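Local coordinates for odorant-binding protein 47 (Anopheles gambiae, PDB 3PM2) that binds small hydrophobic odorants such as menthol, decanal and indole and is thought to carry them through the aqueous fluid around olfactory sensory dendrites, at residues 18-22 / 88-92; 21-25 / 80-85; 57-61 / 134-138; 72-78 / 100-104. All blocks are in the same frame, centred on the assembly; numbering follows the deposited sequence.

Interaction 1: residues 18-22 / 88-92; sequences CCVTP and MAPEW
P22 lays its ring against one face of the W92 indole, and this proline-on-tryptophan contact is the tight part of a meeting between two irregular segments. CD stands 3.8 Å from the centroid of the six-membered ring of W92, a CH-pi contact 23° off the ring normal and displaced toward the rim. The same face receives M88 CE, swung back over the indole by the bend at chi3 (76°); it comes 3.6 Å from T21 C and also touches the proline ring. Along the edge of the indole, close to its plane, C19 SG lies 3.6 Å from W92 CZ2. That sulfur belongs to the disulfide with C149, so the tryptophan abuts a covalent cross-link directly. The looser side is that of the exposed V20 side chain, whose CG1 stays 4.3 Å from M88 CE. Here a water takes over: it donates to V20 O at 2.7 Å and accepts from W92 NE1 at 2.9 Å. No direct hydrogen bond spans the segments. The chemistry is therefore divided, with aromatic, sulfur and proline surfaces providing the close fit while one water satisfies the indole N-H and links it to the backbone carbonyl of V20.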
# COMPACT_ATOMS: atom_id res chain seq x y z
N CYS A 18 13.51 10.40 0.64
CA CYS A 18 12.69 11.50 0.15
C CYS A 18 11.83 12.05 1.28
O CYS A 18 11.66 13.26 1.36
CB CYS A 18 11.83 11.06 -1.02
SG CYS A 18 12.79 10.58 -2.47
N CYS A 19 11.23 11.16 2.08
CA CYS A 19 10.38 11.53 3.22
C CYS A 19 10.29 10.36 4.19
O CYS A 19 10.08 9.23 3.76
CB CYS A 19 8.99 11.98 2.77
SG CYS A 19 7.95 12.61 4.13
N VAL A 20 10.39 10.65 5.50
CA VAL A 20 10.22 9.63 6.52
C VAL A 20 8.72 9.64 6.84
O VAL A 20 8.18 10.65 7.30
CB VAL A 20 11.13 9.84 7.76
CG1 VAL A 20 10.88 8.76 8.81
CG2 VAL A 20 12.60 9.85 7.36
N THR A 21 8.03 8.54 6.51
CA THR A 21 6.57 8.47 6.65
C THR A 21 6.14 7.52 7.78
O THR A 21 6.89 6.60 8.13
CB THR A 21 5.93 7.96 5.32
OG1 THR A 21 6.54 6.73 4.99
CG2 THR A 21 6.10 8.93 4.15
N PRO A 22 4.91 7.66 8.31
CA PRO A 22 4.41 6.69 9.29
C PRO A 22 4.32 5.30 8.66
O PRO A 22 4.28 5.16 7.42
CB PRO A 22 3.00 7.22 9.60
CG PRO A 22 3.08 8.68 9.29
CD PRO A 22 3.89 8.69 8.04
N MET A 88 7.49 11.31 15.63
CA MET A 88 7.61 12.02 14.37
C MET A 88 7.16 13.48 14.51
O MET A 88 6.67 13.86 15.58
CB MET A 88 6.80 11.30 13.29
CG MET A 88 7.34 9.93 12.97
SD MET A 88 6.40 9.14 11.63
CE MET A 88 7.05 10.01 10.23
N ALA A 89 7.32 14.30 13.43
CA ALA A 89 6.88 15.70 13.40
C ALA A 89 5.36 15.74 13.73
O ALA A 89 4.64 14.82 13.33
CB ALA A 89 7.14 16.30 12.03
N PRO A 90 4.87 16.76 14.50
CA PRO A 90 3.46 16.75 14.93
C PRO A 90 2.43 16.82 13.81
O PRO A 90 1.28 16.45 14.03
CB PRO A 90 3.36 17.94 15.89
CG PRO A 90 4.52 18.81 15.55
CD PRO A 90 5.61 17.90 15.08
N GLU A 91 2.85 17.26 12.62
CA GLU A 91 1.99 17.32 11.43
C GLU A 91 1.44 15.93 11.06
O GLU A 91 0.34 15.84 10.52
CB GLU A 91 2.77 17.85 10.23
CG GLU A 91 3.15 19.32 10.33
CD GLU A 91 4.38 19.67 11.13
OE1 GLU A 91 4.95 18.79 11.81
OE2 GLU A 91 4.76 20.86 11.12
N TRP A 92 2.20 14.88 11.35
CA TRP A 92 1.81 13.51 11.01
C TRP A 92 0.56 12.94 11.66
O TRP A 92 -0.09 12.09 11.04
CB TRP A 92 3.00 12.56 11.12
CG TRP A 92 4.04 12.77 10.06
CD1 TRP A 92 5.30 13.25 10.24
CD2 TRP A 92 3.92 12.49 8.65
NE1 TRP A 92 5.98 13.28 9.04
CE2 TRP A 92 5.15 12.85 8.04
CE3 TRP A 92 2.87 12.04 7.83
CZ2 TRP A 92 5.38 12.70 6.67
CZ3 TRP A 92 3.10 11.88 6.46
CH2 TRP A 92 4.34 12.23 5.89
O HOH W 1 8.82 13.03 8.33

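Interaction 2: residues 21-25 / 80-85; sequences TPFLV and LYLDST. Unlike the reference sequence in segment 80-85: D83 (reference Ala).
F23 and S84 meet twice, once through the backbone and once through the phenyl ring. F23 N donates to S84 OG at 3.0 Å, with an N-H...O angle of 155°, while S84 CB sits almost exactly over the centre of the F23 ring, 3.9 Å from its centroid and 6° off the normal. The ring reaches this place because chi1 (58°) folds CG between the backbone N and the carbonyl carbon, turning the phenyl back over the helix. Further along, L24 CB rests on one face of Y81, 3.5 Å from CZ and offset toward the rim, and P22 CB approaches the edge of that same ring. The methyl CG2 of T85 packs 3.6 Å from P22 CG. What results is an irregular connection, leading into helix 27-44, laid over the last turns of helix 74-85 in the mainly helical fold of the insect odorant-binding proteins. Behind the first shell, S84 OG is itself oriented by donating to Y81 O at 2.6 Å, in the carbonyl plane and on a lone pair, leaving the hydroxyl oxygen to receive the F23 N-H. A water donates both to F23 O and to L80 O, at 3.0 Å and 2.6 Å, and so couples two carbonyls that could not bond to each other. On the inner side, Y81 is backed by M141 and L145 of helix 133-147, and L24 reaches V60 and M61 of helix 55-63.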
# COMPACT_ATOMS: atom_id res chain seq x y z
N THR A 21 8.03 8.54 6.51
CA THR A 21 6.57 8.47 6.65
C THR A 21 6.14 7.52 7.78
O THR A 21 6.89 6.60 8.13
CB THR A 21 5.93 7.96 5.32
OG1 THR A 21 6.54 6.73 4.99
CG2 THR A 21 6.10 8.93 4.15
N PRO A 22 4.91 7.66 8.31
CA PRO A 22 4.41 6.69 9.29
C PRO A 22 4.32 5.30 8.66
O PRO A 22 4.28 5.16 7.42
CB PRO A 22 3.00 7.22 9.60
CG PRO A 22 3.08 8.68 9.29
CD PRO A 22 3.89 8.69 8.04
N PHE A 23 4.30 4.27 9.49
CA PHE A 23 4.19 2.89 9.00
C PHE A 23 3.28 2.08 9.90
O PHE A 23 3.05 2.45 11.06
CB PHE A 23 5.58 2.24 8.88
CG PHE A 23 6.37 2.19 10.17
CD1 PHE A 23 6.18 1.16 11.09
CD2 PHE A 23 7.35 3.14 10.44
CE1 PHE A 23 6.92 1.11 12.27
CE2 PHE A 23 8.09 3.09 11.63
CZ PHE A 23 7.87 2.08 12.54
N LEU A 24 2.81 0.95 9.39
CA LEU A 24 1.94 0.02 10.10
C LEU A 24 2.73 -1.26 10.47
O LEU A 24 2.33 -2.00 11.37
CB LEU A 24 0.76 -0.24 9.13
CG LEU A 24 0.12 -1.58 8.90
CD1 LEU A 24 -1.25 -1.40 8.32
CD2 LEU A 24 0.86 -2.34 7.89
N VAL A 25 3.85 -1.51 9.77
CA VAL A 25 4.70 -2.70 9.95
C VAL A 25 6.16 -2.29 9.86
O VAL A 25 6.49 -1.43 9.07
CB VAL A 25 4.31 -3.77 8.88
CG1 VAL A 25 5.44 -4.72 8.57
CG2 VAL A 25 3.11 -4.56 9.32
N LEU A 80 -1.77 1.28 15.35
CA LEU A 80 -0.43 0.99 14.82
C LEU A 80 0.18 2.17 14.08
O LEU A 80 1.34 2.49 14.34
CB LEU A 80 -0.40 -0.26 13.95
CG LEU A 80 -0.53 -1.58 14.68
CD1 LEU A 80 -0.68 -2.72 13.68
CD2 LEU A 80 0.65 -1.82 15.63
N TYR A 81 -0.58 2.80 13.14
CA TYR A 81 -0.07 3.97 12.44
C TYR A 81 0.25 5.09 13.41
O TYR A 81 1.36 5.62 13.37
CB TYR A 81 -1.05 4.46 11.38
CG TYR A 81 -0.84 3.83 10.03
CD1 TYR A 81 0.32 4.06 9.31
CD2 TYR A 81 -1.83 3.04 9.45
CE1 TYR A 81 0.52 3.47 8.06
CE2 TYR A 81 -1.64 2.43 8.22
CZ TYR A 81 -0.47 2.66 7.52
OH TYR A 81 -0.32 2.05 6.30
N LEU A 82 -0.68 5.39 14.36
CA LEU A 82 -0.45 6.43 15.36
C LEU A 82 0.75 6.15 16.25
O LEU A 82 1.45 7.09 16.64
CB LEU A 82 -1.69 6.76 16.21
CG LEU A 82 -2.82 7.54 15.51
CD1 LEU A 82 -3.91 7.88 16.51
CD2 LEU A 82 -2.31 8.83 14.87
N ASP A 83 1.01 4.88 16.57
CA ASP A 83 2.21 4.50 17.30
C ASP A 83 3.46 4.97 16.59
O ASP A 83 4.29 5.53 17.18
CB ASP A 83 2.36 3.00 17.57
CG ASP A 83 3.63 2.65 18.48
OD1 ASP A 83 3.65 3.02 19.68
OD2 ASP A 83 4.58 1.96 18.03
N SER A 84 3.57 4.72 15.29
CA SER A 84 4.75 5.15 14.53
C SER A 84 4.94 6.69 14.51
O SER A 84 6.08 7.15 14.39
CB SER A 84 4.73 4.60 13.11
OG SER A 84 3.75 5.24 12.31
N THR A 85 3.84 7.46 14.63
CA THR A 85 3.88 8.94 14.58
C THR A 85 4.27 9.62 15.89
O THR A 85 4.56 10.82 15.87
CB THR A 85 2.53 9.52 14.07
OG1 THR A 85 1.53 9.37 15.08
CG2 THR A 85 2.06 8.88 12.78
O HOH W 2 3.54 1.18 13.68

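Interaction 3: residues 57-61 / 134-138; sequences AECVM and SGTIL
A57 points its methyl straight at the backbone of G135, and the two helices meet most closely there. CB lies 3.3 Å from G135 CA, tighter than an ordinary carbon-carbon contact, at a position where the facing residue has no side chain to hold it off. L138 reaches the alanine from about one turn further along its helix: its CG is anti to the backbone N (chi1 -169°), and CD2 comes within 3.9 Å of A57 CB. L138 CD2 also meets V60 CG1 at 4.0 Å, the valine and leucine side chains crossing at about a right angle. M61 flanks the contact from the next turn. Its chi1 (-65°), with CG anti to the carbonyl carbon, brings M61 CG 3.5 Å from S134 OG, and the bend at chi2 turns the sulfur and CE toward I137 CG2, the methionine and isoleucine side chains crossing at about a right angle. This is a near-perpendicular helix crossing, with the local axes 8.7 Å apart at 83°, and it packs helix 55-63 against helix 133-147 near the middle of a mainly helical odorant-binding fold. The polar border lies at S134, whose CB packs 3.5 Å from E58 N. Its OG donates to a water that in turn donates to E58 OE1 at 2.7 Å, linking the two polar groups, which have no direct hydrogen bond. E58 OE1 also accepts from H131 N, so two donors grip the one carboxylate oxygen. On the far side of helix 55-63, C59 is joined by a disulfide to C33 of helix 27-44, while I137 packs on F104 and A107 of helix 92-109.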
# COMPACT_ATOMS: atom_id res chain seq x y z
N ALA A 57 0.28 -7.39 0.49
CA ALA A 57 -0.50 -6.63 1.48
C ALA A 57 -1.26 -7.51 2.43
O ALA A 57 -1.31 -7.21 3.63
CB ALA A 57 -1.46 -5.67 0.78
N GLU A 58 -1.88 -8.60 1.93
CA GLU A 58 -2.59 -9.50 2.84
C GLU A 58 -1.62 -10.11 3.86
O GLU A 58 -1.96 -10.23 5.04
CB GLU A 58 -3.36 -10.56 2.07
CG GLU A 58 -4.17 -11.48 2.98
CD GLU A 58 -5.21 -12.30 2.25
OE1 GLU A 58 -6.08 -11.69 1.59
OE2 GLU A 58 -5.17 -13.55 2.35
N CYS A 59 -0.40 -10.46 3.41
CA CYS A 59 0.67 -11.00 4.25
C CYS A 59 1.01 -10.00 5.38
O CYS A 59 1.11 -10.39 6.56
CB CYS A 59 1.89 -11.33 3.39
SG CYS A 59 3.34 -11.90 4.33
N VAL A 60 1.18 -8.69 5.02
CA VAL A 60 1.48 -7.61 5.95
C VAL A 60 0.34 -7.49 6.96
O VAL A 60 0.59 -7.38 8.16
CB VAL A 60 1.72 -6.26 5.21
CG1 VAL A 60 1.73 -5.09 6.19
CG2 VAL A 60 3.02 -6.28 4.40
N MET A 61 -0.89 -7.52 6.48
CA MET A 61 -2.07 -7.39 7.36
C MET A 61 -2.20 -8.57 8.30
O MET A 61 -2.46 -8.38 9.48
CB MET A 61 -3.34 -7.14 6.55
CG MET A 61 -3.32 -5.81 5.80
SD MET A 61 -3.38 -4.39 6.90
CE MET A 61 -3.82 -3.08 5.75
N SER A 134 -6.88 -5.85 1.74
CA SER A 134 -5.59 -5.47 2.34
C SER A 134 -4.77 -4.52 1.45
O SER A 134 -4.27 -3.51 1.93
CB SER A 134 -4.78 -6.71 2.70
OG SER A 134 -5.44 -7.51 3.67
N GLY A 135 -4.65 -4.87 0.17
CA GLY A 135 -3.91 -4.06 -0.80
C GLY A 135 -4.58 -2.72 -1.05
O GLY A 135 -3.91 -1.71 -1.20
N THR A 136 -5.92 -2.71 -1.11
CA THR A 136 -6.67 -1.45 -1.33
C THR A 136 -6.28 -0.44 -0.25
O THR A 136 -5.91 0.69 -0.57
CB THR A 136 -8.17 -1.72 -1.33
OG1 THR A 136 -8.45 -2.70 -2.34
CG2 THR A 136 -8.99 -0.47 -1.58
N ILE A 137 -6.31 -0.87 1.02
CA ILE A 137 -5.98 0.01 2.15
C ILE A 137 -4.52 0.38 2.18
O ILE A 137 -4.18 1.58 2.26
CB ILE A 137 -6.47 -0.60 3.52
CG1 ILE A 137 -8.02 -0.81 3.54
CG2 ILE A 137 -6.03 0.27 4.72
CD1 ILE A 137 -8.88 0.50 3.46
N LEU A 138 -3.64 -0.64 2.13
CA LEU A 138 -2.21 -0.43 2.25
C LEU A 138 -1.60 0.42 1.13
O LEU A 138 -0.78 1.31 1.41
CB LEU A 138 -1.47 -1.78 2.43
CG LEU A 138 0.01 -1.70 2.85
CD1 LEU A 138 0.17 -1.04 4.24
CD2 LEU A 138 0.65 -3.11 2.84
O HOH W 3 -6.74 -9.14 1.99

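Interaction 4: residues 72-78 / 100-104; sequences IDREALT and IDGCF
The F104 ring carries the extended R74 side chain over one face, with R74 CD 4.0 Å from the ring centroid and 12° off its normal. At the ring edge, near its plane, come I72 CG2, 3.8 Å from F104 CZ, and L77 CD2. Arginine and phenylalanine run past each other in opposite directions, the guanidinium and ring planes only 20° apart. The guanidinium has I100 O over one face and D101 at its edge: R74 NH2 donates to D101 OD1 at 2.9 Å in a salt bridge, nearly straight (176°), on the anti lone pair of the carboxylate oxygen. With CG anti to the backbone N and every torsion to NE extended, R74 spans the gap to D101. A water accepts from R74 NH1 and donates to both D101 O and D101 OD1, bridging the two residues. Next to the ion pair, I100 packs against L77 and T78, its CG1 3.9 Å from L77 CD2 and its CD1 3.7 Å from T78 OG1. D73 caps helix 74-85 by accepting from A76 N. The helices run roughly antiparallel, and helix 133-147 lies against both, I137 touching L77 and M141 touching I100; a disulfide ties C103 to its C140.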
# COMPACT_ATOMS: atom_id res chain seq x y z
N ILE A 72 -10.70 -5.37 7.37
CA ILE A 72 -9.52 -4.80 8.03
C ILE A 72 -9.98 -4.13 9.32
O ILE A 72 -10.99 -3.42 9.32
CB ILE A 72 -8.73 -3.82 7.11
CG1 ILE A 72 -8.19 -4.51 5.82
CG2 ILE A 72 -7.63 -3.05 7.89
CD1 ILE A 72 -7.06 -5.64 6.05
N ASP A 73 -9.28 -4.39 10.44
CA ASP A 73 -9.62 -3.83 11.74
C ASP A 73 -9.13 -2.38 11.76
O ASP A 73 -7.95 -2.14 12.01
CB ASP A 73 -8.98 -4.68 12.85
CG ASP A 73 -9.24 -4.25 14.29
OD1 ASP A 73 -9.66 -3.08 14.50
OD2 ASP A 73 -8.96 -5.04 15.20
N ARG A 74 -10.03 -1.44 11.47
CA ARG A 74 -9.68 -0.01 11.43
C ARG A 74 -9.14 0.53 12.77
O ARG A 74 -8.21 1.33 12.77
CB ARG A 74 -10.87 0.83 10.92
CG ARG A 74 -10.52 2.30 10.80
CD ARG A 74 -11.63 3.08 10.15
NE ARG A 74 -11.32 4.50 10.20
CZ ARG A 74 -11.94 5.42 9.48
NH1 ARG A 74 -12.91 5.08 8.64
NH2 ARG A 74 -11.59 6.69 9.59
N GLU A 75 -9.71 0.09 13.89
CA GLU A 75 -9.29 0.55 15.22
C GLU A 75 -7.83 0.16 15.49
O GLU A 75 -7.01 1.03 15.77
CB GLU A 75 -10.24 0.03 16.32
CG GLU A 75 -11.64 0.63 16.26
CD GLU A 75 -12.48 0.27 15.03
OE1 GLU A 75 -12.37 -0.88 14.54
OE2 GLU A 75 -13.21 1.16 14.53
N ALA A 76 -7.50 -1.12 15.31
CA ALA A 76 -6.15 -1.62 15.51
C ALA A 76 -5.18 -1.04 14.49
O ALA A 76 -4.05 -0.72 14.86
CB ALA A 76 -6.13 -3.14 15.46
N LEU A 77 -5.61 -0.87 13.21
CA LEU A 77 -4.75 -0.28 12.19
C LEU A 77 -4.39 1.16 12.57
O LEU A 77 -3.23 1.57 12.43
CB LEU A 77 -5.42 -0.33 10.80
CG LEU A 77 -4.67 0.40 9.67
CD1 LEU A 77 -4.82 -0.35 8.38
CD2 LEU A 77 -5.20 1.82 9.49
N THR A 78 -5.38 1.95 13.03
CA THR A 78 -5.18 3.35 13.44
C THR A 78 -4.19 3.41 14.59
O THR A 78 -3.29 4.24 14.56
CB THR A 78 -6.53 4.02 13.73
OG1 THR A 78 -7.35 3.90 12.57
CG2 THR A 78 -6.40 5.51 14.13
N ILE A 100 -6.21 7.65 6.72
CA ILE A 100 -6.99 6.46 7.09
C ILE A 100 -8.47 6.66 6.71
O ILE A 100 -9.07 5.77 6.11
CB ILE A 100 -6.80 6.08 8.58
CG1 ILE A 100 -5.35 5.68 8.89
CG2 ILE A 100 -7.79 4.96 8.99
CD1 ILE A 100 -5.00 5.65 10.38
N ASP A 101 -9.03 7.83 7.03
CA ASP A 101 -10.42 8.13 6.72
C ASP A 101 -10.66 8.06 5.20
O ASP A 101 -11.62 7.43 4.76
CB ASP A 101 -10.82 9.50 7.28
CG ASP A 101 -12.31 9.65 7.43
OD1 ASP A 101 -12.93 8.79 8.12
OD2 ASP A 101 -12.87 10.61 6.86
N GLY A 102 -9.79 8.70 4.43
CA GLY A 102 -9.91 8.74 2.98
C GLY A 102 -9.76 7.38 2.31
O GLY A 102 -10.46 7.11 1.33
N CYS A 103 -8.86 6.54 2.84
CA CYS A 103 -8.61 5.19 2.29
C CYS A 103 -9.75 4.23 2.56
O CYS A 103 -10.15 3.51 1.65
CB CYS A 103 -7.26 4.65 2.74
SG CYS A 103 -5.86 5.61 2.10
N PHE A 104 -10.34 4.30 3.77
CA PHE A 104 -11.48 3.45 4.12
C PHE A 104 -12.73 3.90 3.34
O PHE A 104 -13.51 3.06 2.90
CB PHE A 104 -11.73 3.42 5.65
CG PHE A 104 -10.90 2.34 6.34
CD1 PHE A 104 -11.38 1.04 6.46
CD2 PHE A 104 -9.61 2.62 6.80
CE1 PHE A 104 -10.59 0.04 7.06
CE2 PHE A 104 -8.84 1.63 7.43
CZ PHE A 104 -9.34 0.35 7.57
O HOH W 4 -13.77 6.49 6.39

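From the N terminus, the loop ahead of helix 27-44 is used first. Residues 18-22 close a long loop onto 88-92 in interaction 1, and 21-25 close a slightly shorter one onto helix 74-85 in interaction 2; the two share T21 and P22 and touch through W92 and T85. Interaction 3 starts later, at helix 55-63, and ends beyond both on helix 133-147, so it crosses each of them. Interaction 4 is the short closure, joining helices 74-85 and 92-109; it nests within interaction 3 and crosses interactions 1 and 2. L24 packs on V60, L138 and L77, and I72 on M61 and S134, making interactions 2, 3 and 4 contiguous.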